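Local coordinates for hypothetical protein (Leishmania major, PDB 3LJN), which is of unknown function but, as an ankyrin-repeat protein, probably serves as a scaffold for binding partner proteins, at residues A[246-258]-A[285-297]. Residues are numbered along the deposited sequence; the frame is centred on the assembly and turned at random.
Sequences VPLYLSVRAAMVL and PDRVVWLDFVPAA
A254, just past the C-terminal end of helix 247-253, meets through CB two side chains of the loop that precedes helix 300-317: L291 through CD1 and F293 through its ring. F293 comes rim-first: CZ lies 3.6 Å from A254 CB, and the methyl sits at the ring edge, in its plane; chi1 of 59°, with CG between the backbone N and carbonyl carbon, turns the phenyl back toward A254. Next to it V294 CG2 approaches the carbonyls of R253 and A254. W290 likewise uses its edge, CZ3 reaching V252 O at 3.4 Å, while V288 CG1 of its own loop covers the centre of one indole face and K302 of helix 300-317 makes a cation-pi contact.

Farther out the contact turns polar. L291 N donates to R253 O (3.2 Å), from well above the carbonyl plane. R253, bent at chi2 and chi3, slides past V288 and brings NH1 to V289 O in a nearly straight bond of 2.9 Å (177° at the hydrogen), in both the carbonyl and the guanidinium planes. L291 CD2 lies over one face of that guanidinium, 3.4 Å from NH1.

The contact thus illustrates how a helix end, here near the C-terminus of the modelled ankyrin-repeat chain, holds an irregular loop: R253, in the last turn, grips it twice, by backbone acceptor and side-chain donor, both meeting backbone groups.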
ATOM      1  N   VAL A 246      -2.110 -21.877  -4.607  1.00 44.40           N
ATOM      2  CA  VAL A 246      -0.782 -21.561  -4.105  1.00 44.82           C
ATOM      3  C   VAL A 246       0.075 -21.023  -5.242  1.00 43.37           C
ATOM      4  O   VAL A 246       0.038 -21.572  -6.333  1.00 41.60           O
ATOM      5  CB  VAL A 246      -0.130 -22.839  -3.542  1.00 44.77           C
ATOM      6  CG1 VAL A 246       1.384 -22.801  -3.681  1.00 44.46           C
ATOM      7  CG2 VAL A 246      -0.544 -23.038  -2.091  1.00 47.19           C
ATOM      8  N   PRO A 247       0.871 -19.961  -4.996  1.00 44.50           N
ATOM      9  CA  PRO A 247       1.641 -19.320  -6.076  1.00 43.67           C
ATOM     10  C   PRO A 247       2.292 -20.296  -7.080  1.00 41.72           C
ATOM     11  O   PRO A 247       2.287 -20.034  -8.284  1.00 40.69           O
ATOM     12  CB  PRO A 247       2.699 -18.535  -5.317  1.00 45.69           C
ATOM     13  CG  PRO A 247       2.052 -18.211  -4.043  1.00 47.81           C
ATOM     14  CD  PRO A 247       1.181 -19.357  -3.689  1.00 47.06           C
ATOM     15  N   LEU A 248       2.830 -21.417  -6.600  1.00 41.60           N
ATOM     16  CA  LEU A 248       3.324 -22.451  -7.505  1.00 40.20           C
ATOM     17  C   LEU A 248       2.345 -22.734  -8.654  1.00 38.71           C
ATOM     18  O   LEU A 248       2.776 -22.742  -9.799  1.00 37.96           O
ATOM     19  CB  LEU A 248       3.624 -23.760  -6.759  1.00 40.54           C
ATOM     20  CG  LEU A 248       4.168 -24.901  -7.628  1.00 39.64           C
ATOM     21  CD1 LEU A 248       5.320 -24.397  -8.491  1.00 39.69           C
ATOM     22  CD2 LEU A 248       4.599 -26.096  -6.794  1.00 40.56           C
ATOM     23  N   TYR A 249       1.054 -22.955  -8.352  1.00 38.72           N
ATOM     24  CA  TYR A 249       0.033 -23.214  -9.391  1.00 37.84           C
ATOM     25  C   TYR A 249      -0.085 -22.032 -10.343  1.00 37.68           C
ATOM     26  O   TYR A 249      -0.108 -22.212 -11.550  1.00 36.95           O
ATOM     27  CB  TYR A 249      -1.367 -23.545  -8.821  1.00 38.53           C
ATOM     28  CG  TYR A 249      -1.396 -24.579  -7.714  1.00 39.27           C
ATOM     29  CD1 TYR A 249      -0.423 -25.563  -7.625  1.00 38.94           C
ATOM     30  CD2 TYR A 249      -2.407 -24.576  -6.758  1.00 40.72           C
ATOM     31  CE1 TYR A 249      -0.435 -26.501  -6.603  1.00 39.96           C
ATOM     32  CE2 TYR A 249      -2.431 -25.513  -5.728  1.00 41.78           C
ATOM     33  CZ  TYR A 249      -1.436 -26.473  -5.659  1.00 41.34           C
ATOM     34  OH  TYR A 249      -1.416 -27.413  -4.652  1.00 42.67           O
ATOM     35  N   LEU A 250      -0.131 -20.821  -9.809  1.00 38.73           N
ATOM     36  CA  LEU A 250      -0.156 -19.648 -10.670  1.00 38.98           C
ATOM     37  C   LEU A 250       1.123 -19.492 -11.499  1.00 38.58           C
ATOM     38  O   LEU A 250       1.079 -19.004 -12.624  1.00 38.47           O
ATOM     39  CB  LEU A 250      -0.373 -18.379  -9.854  1.00 40.72           C
ATOM     40  CG  LEU A 250      -1.676 -18.259  -9.081  1.00 41.85           C
ATOM     41  CD1 LEU A 250      -1.692 -16.914  -8.396  1.00 44.01           C
ATOM     42  CD2 LEU A 250      -2.881 -18.433  -9.995  1.00 41.49           C
ATOM     43  N   SER A 251       2.260 -19.883 -10.943  1.00 38.76           N
ATOM     44  CA  SER A 251       3.510 -19.763 -11.660  1.00 38.90           C
ATOM     45  C   SER A 251       3.547 -20.696 -12.845  1.00 37.83           C
ATOM     46  O   SER A 251       3.961 -20.329 -13.930  1.00 38.03           O
ATOM     47  CB  SER A 251       4.659 -20.102 -10.754  1.00 39.75           C
ATOM     48  OG  SER A 251       5.871 -19.900 -11.440  1.00 40.41           O
ATOM     49  N   VAL A 252       3.124 -21.927 -12.609  1.00 37.07           N
ATOM     50  CA  VAL A 252       2.967 -22.917 -13.667  1.00 36.42           C
ATOM     51  C   VAL A 252       2.044 -22.347 -14.731  1.00 36.27           C
ATOM     52  O   VAL A 252       2.447 -22.232 -15.896  1.00 36.51           O
ATOM     53  CB  VAL A 252       2.402 -24.256 -13.113  1.00 36.06           C
ATOM     54  CG1 VAL A 252       1.987 -25.166 -14.240  1.00 35.83           C
ATOM     55  CG2 VAL A 252       3.450 -24.947 -12.244  1.00 36.55           C
ATOM     56  N   ARG A 253       0.836 -21.956 -14.307  1.00 36.27           N
ATOM     57  CA  ARG A 253      -0.190 -21.405 -15.195  1.00 36.54           C
ATOM     58  C   ARG A 253       0.209 -20.136 -15.940  1.00 37.22           C
ATOM     59  O   ARG A 253      -0.293 -19.874 -17.028  1.00 37.62           O
ATOM     60  CB  ARG A 253      -1.448 -21.086 -14.406  1.00 37.00           C
ATOM     61  CG  ARG A 253      -2.238 -22.299 -13.983  1.00 36.85           C
ATOM     62  CD  ARG A 253      -3.698 -22.014 -14.114  1.00 37.78           C
ATOM     63  NE  ARG A 253      -4.251 -21.291 -12.977  1.00 38.75           N
ATOM     64  CZ  ARG A 253      -5.228 -20.382 -13.046  1.00 40.07           C
ATOM     65  NH1 ARG A 253      -5.765 -20.015 -14.215  1.00 40.53           N
ATOM     66  NH2 ARG A 253      -5.664 -19.817 -11.921  1.00 41.32           N
ATOM     67  N   ALA A 254       1.090 -19.337 -15.353  1.00 37.72           N
ATOM     68  CA  ALA A 254       1.582 -18.136 -16.014  1.00 38.78           C
ATOM     69  C   ALA A 254       2.735 -18.430 -16.968  1.00 39.00           C
ATOM     70  O   ALA A 254       3.280 -17.495 -17.558  1.00 40.20           O
ATOM     71  CB  ALA A 254       2.030 -17.116 -14.970  1.00 39.85           C
ATOM     72  N   ALA A 255       3.078 -19.713 -17.145  1.00 38.24           N
ATOM     73  CA  ALA A 255       4.337 -20.132 -17.779  1.00 38.86           C
ATOM     74  C   ALA A 255       5.448 -19.707 -16.816  1.00 39.59           C
ATOM     75  O   ALA A 255       5.503 -20.222 -15.703  1.00 39.09           O
ATOM     76  CB  ALA A 255       4.502 -19.525 -19.152  1.00 40.00           C
HETATM   77  N   MSE A 256       6.297 -18.758 -17.171  1.00 41.10           N
HETATM   78  CA  MSE A 256       7.193 -18.175 -16.158  1.00 42.27           C
HETATM   79  C   MSE A 256       8.090 -19.259 -15.595  1.00 42.33           C
HETATM   80  O   MSE A 256       7.789 -19.841 -14.555  1.00 41.52           O
HETATM   81  CB  MSE A 256       6.418 -17.480 -15.005  1.00 42.09           C
HETATM   82  CG  MSE A 256       5.658 -16.174 -15.398  1.00 42.83           C
HETATM   83 SE   MSE A 256       5.173 -14.966 -13.852  1.00 44.20          SE
HETATM   84  CE  MSE A 256       5.322 -16.289 -12.404  1.00 43.11           C
ATOM     85  N   VAL A 257       9.203 -19.498 -16.288  1.00 43.70           N
ATOM     86  CA  VAL A 257      10.029 -20.680 -16.066  1.00 44.10           C
ATOM     87  C   VAL A 257      10.951 -20.519 -14.861  1.00 45.51           C
ATOM     88  O   VAL A 257      10.973 -21.386 -13.981  1.00 45.06           O
ATOM     89  CB  VAL A 257      10.874 -21.009 -17.313  1.00 45.63           C
ATOM     90  CG1 VAL A 257      11.565 -22.340 -17.133  1.00 46.19           C
ATOM     91  CG2 VAL A 257      10.012 -21.053 -18.554  1.00 44.84           C
ATOM     92  N   LEU A 258      11.697 -19.414 -14.816  1.00 47.56           N
ATOM     93  CA  LEU A 258      12.620 -19.141 -13.695  1.00 49.56           C
ATOM     94  C   LEU A 258      11.944 -19.111 -12.314  1.00 48.67           C
ATOM     95  O   LEU A 258      12.441 -19.729 -11.380  1.00 49.44           O
ATOM     96  CB  LEU A 258      13.410 -17.844 -13.920  1.00 52.30           C
ATOM     97  CG  LEU A 258      14.381 -17.779 -15.127  1.00 54.38           C
ATOM     98  CD1 LEU A 258      15.608 -16.865 -14.835  1.00 58.20           C
ATOM     99  CD2 LEU A 258      14.858 -19.175 -15.601  1.00 54.23           C
ATOM    100  N   PRO A 285      -1.531 -31.835 -19.298  1.00 41.96           N
ATOM    101  CA  PRO A 285      -1.583 -30.433 -19.733  1.00 40.98           C
ATOM    102  C   PRO A 285      -2.992 -29.887 -20.014  1.00 41.43           C
ATOM    103  O   PRO A 285      -3.198 -28.675 -19.947  1.00 40.58           O
ATOM    104  CB  PRO A 285      -0.749 -30.427 -21.020  1.00 41.98           C
ATOM    105  CG  PRO A 285      -0.035 -31.746 -21.069  1.00 43.24           C
ATOM    106  CD  PRO A 285      -0.855 -32.698 -20.284  1.00 43.66           C
ATOM    107  N   ASP A 286      -3.946 -30.766 -20.327  1.00 43.14           N
ATOM    108  CA  ASP A 286      -5.351 -30.368 -20.514  1.00 44.13           C
ATOM    109  C   ASP A 286      -5.966 -29.846 -19.225  1.00 43.19           C
ATOM    110  O   ASP A 286      -6.889 -29.062 -19.260  1.00 43.66           O
ATOM    111  CB  ASP A 286      -6.211 -31.544 -20.985  1.00 46.67           C
ATOM    112  CG  ASP A 286      -5.566 -32.349 -22.102  1.00 48.21           C
ATOM    113  OD1 ASP A 286      -4.955 -31.737 -23.025  1.00 48.09           O
ATOM    114  OD2 ASP A 286      -5.675 -33.601 -22.039  1.00 49.88           O
ATOM    115  N   ARG A 287      -5.474 -30.302 -18.083  1.00 42.27           N
ATOM    116  CA  ARG A 287      -5.937 -29.780 -16.804  1.00 41.67           C
ATOM    117  C   ARG A 287      -5.421 -28.370 -16.502  1.00 40.10           C
ATOM    118  O   ARG A 287      -5.737 -27.826 -15.443  1.00 39.86           O
ATOM    119  CB  ARG A 287      -5.506 -30.680 -15.655  1.00 41.53           C
ATOM    120  CG  ARG A 287      -6.116 -32.041 -15.626  1.00 43.46           C
ATOM    121  CD  ARG A 287      -5.994 -32.570 -14.218  1.00 43.58           C
ATOM    122  NE  ARG A 287      -6.147 -34.011 -14.101  1.00 45.42           N
ATOM    123  CZ  ARG A 287      -6.285 -34.652 -12.949  1.00 46.34           C
ATOM    124  NH1 ARG A 287      -6.295 -33.973 -11.810  1.00 45.60           N
ATOM    125  NH2 ARG A 287      -6.428 -35.974 -12.934  1.00 48.38           N
ATOM    126  N   VAL A 288      -4.624 -27.785 -17.395  1.00 39.42           N
ATOM    127  CA  VAL A 288      -4.053 -26.467 -17.128  1.00 38.32           C
ATOM    128  C   VAL A 288      -4.828 -25.343 -17.833  1.00 38.99           C
ATOM    129  O   VAL A 288      -5.052 -25.395 -19.056  1.00 39.88           O
ATOM    130  CB  VAL A 288      -2.561 -26.407 -17.499  1.00 37.52           C
ATOM    131  CG1 VAL A 288      -1.966 -25.057 -17.073  1.00 36.79           C
ATOM    132  CG2 VAL A 288      -1.803 -27.591 -16.852  1.00 37.33           C
ATOM    133  N   VAL A 289      -5.231 -24.345 -17.036  1.00 38.93           N
ATOM    134  CA  VAL A 289      -5.951 -23.167 -17.510  1.00 39.87           C
ATOM    135  C   VAL A 289      -4.959 -22.010 -17.582  1.00 39.18           C
ATOM    136  O   VAL A 289      -4.919 -21.153 -16.704  1.00 39.19           O
ATOM    137  CB  VAL A 289      -7.131 -22.801 -16.560  1.00 40.99           C
ATOM    138  CG1 VAL A 289      -7.910 -21.586 -17.081  1.00 42.44           C
ATOM    139  CG2 VAL A 289      -8.044 -23.990 -16.366  1.00 42.01           C
ATOM    140  N   TRP A 290      -4.171 -21.985 -18.650  1.00 39.01           N
ATOM    141  CA  TRP A 290      -3.159 -20.943 -18.844  1.00 38.79           C
ATOM    142  C   TRP A 290      -3.735 -19.547 -18.727  1.00 39.79           C
ATOM    143  O   TRP A 290      -4.846 -19.316 -19.162  1.00 40.97           O
ATOM    144  CB  TRP A 290      -2.550 -21.056 -20.229  1.00 39.29           C
ATOM    145  CG  TRP A 290      -2.024 -22.374 -20.552  1.00 38.95           C
ATOM    146  CD1 TRP A 290      -2.566 -23.269 -21.413  1.00 39.84           C
ATOM    147  CD2 TRP A 290      -0.838 -22.966 -20.036  1.00 38.11           C
ATOM    148  NE1 TRP A 290      -1.785 -24.397 -21.472  1.00 39.62           N
ATOM    149  CE2 TRP A 290      -0.713 -24.236 -20.633  1.00 38.54           C
ATOM    150  CE3 TRP A 290       0.137 -22.549 -19.128  1.00 37.43           C
ATOM    151  CZ2 TRP A 290       0.347 -25.100 -20.347  1.00 38.29           C
ATOM    152  CZ3 TRP A 290       1.196 -23.413 -18.836  1.00 37.15           C
ATOM    153  CH2 TRP A 290       1.291 -24.668 -19.447  1.00 37.57           C
ATOM    154  N   LEU A 291      -2.967 -18.609 -18.177  1.00 39.72           N
ATOM    155  CA  LEU A 291      -3.432 -17.217 -18.045  1.00 41.10           C
ATOM    156  C   LEU A 291      -3.379 -16.478 -19.387  1.00 42.32           C
ATOM    157  O   LEU A 291      -2.709 -16.910 -20.312  1.00 42.08           O
ATOM    158  CB  LEU A 291      -2.645 -16.465 -16.967  1.00 41.16           C
ATOM    159  CG  LEU A 291      -2.574 -17.124 -15.587  1.00 40.36           C
ATOM    160  CD1 LEU A 291      -1.712 -16.298 -14.691  1.00 40.97           C
ATOM    161  CD2 LEU A 291      -3.923 -17.312 -14.968  1.00 41.02           C
ATOM    162  N   ASP A 292      -4.085 -15.360 -19.480  1.00 44.02           N
ATOM    163  CA  ASP A 292      -4.427 -14.750 -20.773  1.00 45.69           C
ATOM    164  C   ASP A 292      -3.260 -14.151 -21.554  1.00 46.22           C
ATOM    165  O   ASP A 292      -3.222 -14.250 -22.782  1.00 47.10           O
ATOM    166  CB  ASP A 292      -5.509 -13.687 -20.569  1.00 47.80           C
ATOM    167  CG  ASP A 292      -6.734 -14.247 -19.863  1.00 47.93           C
ATOM    168  OD1 ASP A 292      -6.680 -15.460 -19.479  1.00 46.24           O
ATOM    169  OD2 ASP A 292      -7.730 -13.481 -19.692  1.00 50.05           O
ATOM    170  N   PHE A 293      -2.336 -13.517 -20.840  1.00 46.13           N
ATOM    171  CA  PHE A 293      -1.056 -13.056 -21.389  1.00 46.77           C
ATOM    172  C   PHE A 293      -0.125 -14.201 -21.841  1.00 45.46           C
ATOM    173  O   PHE A 293       0.972 -13.921 -22.312  1.00 46.27           O
ATOM    174  CB  PHE A 293      -0.321 -12.222 -20.332  1.00 47.25           C
ATOM    175  CG  PHE A 293      -0.052 -12.980 -19.052  1.00 45.49           C
ATOM    176  CD1 PHE A 293       1.042 -13.840 -18.944  1.00 44.26           C
ATOM    177  CD2 PHE A 293      -0.915 -12.867 -17.968  1.00 45.43           C
ATOM    178  CE1 PHE A 293       1.282 -14.554 -17.787  1.00 42.95           C
ATOM    179  CE2 PHE A 293      -0.676 -13.582 -16.806  1.00 44.14           C
ATOM    180  CZ  PHE A 293       0.429 -14.425 -16.717  1.00 42.87           C
ATOM    181  N   VAL A 294      -0.527 -15.464 -21.640  1.00 43.84           N
ATOM    182  CA  VAL A 294       0.201 -16.651 -22.127  1.00 43.02           C
ATOM    183  C   VAL A 294      -0.374 -17.064 -23.476  1.00 44.03           C
ATOM    184  O   VAL A 294      -1.584 -17.203 -23.582  1.00 44.25           O
ATOM    185  CB  VAL A 294       0.004 -17.874 -21.202  1.00 41.19           C
ATOM    186  CG1 VAL A 294       0.967 -18.954 -21.559  1.00 40.76           C
ATOM    187  CG2 VAL A 294       0.150 -17.498 -19.764  1.00 40.50           C
ATOM    188  N   PRO A 295       0.471 -17.284 -24.501  1.00 45.04           N
ATOM    189  CA  PRO A 295      -0.044 -17.641 -25.837  1.00 46.57           C
ATOM    190  C   PRO A 295      -0.836 -18.933 -25.876  1.00 45.90           C
ATOM    191  O   PRO A 295      -0.422 -19.937 -25.301  1.00 44.55           O
ATOM    192  CB  PRO A 295       1.217 -17.799 -26.683  1.00 47.85           C
ATOM    193  CG  PRO A 295       2.237 -16.985 -25.988  1.00 47.66           C
ATOM    194  CD  PRO A 295       1.927 -17.072 -24.524  1.00 45.50           C
ATOM    195  N   ALA A 296      -1.974 -18.893 -26.557  1.00 47.23           N
ATOM    196  CA  ALA A 296      -2.864 -20.052 -26.669  1.00 47.27           C
ATOM    197  C   ALA A 296      -2.321 -21.145 -27.584  1.00 48.29           C
ATOM    198  O   ALA A 296      -2.744 -22.295 -27.484  1.00 48.18           O
ATOM    199  CB  ALA A 296      -4.239 -19.615 -27.143  1.00 49.01           C
ATOM    200  N   ALA A 297      -1.400 -20.785 -28.472  1.00 49.69           N
ATOM    201  CA  ALA A 297      -0.774 -21.738 -29.382  1.00 51.23           C
ATOM    202  C   ALA A 297       0.316 -22.524 -28.650  1.00 49.70           C
ATOM    203  O   ALA A 297       0.217 -22.750 -27.443  1.00 47.43           O
ATOM    204  CB  ALA A 297      -0.199 -21.005 -30.579  1.00 53.79           C
TER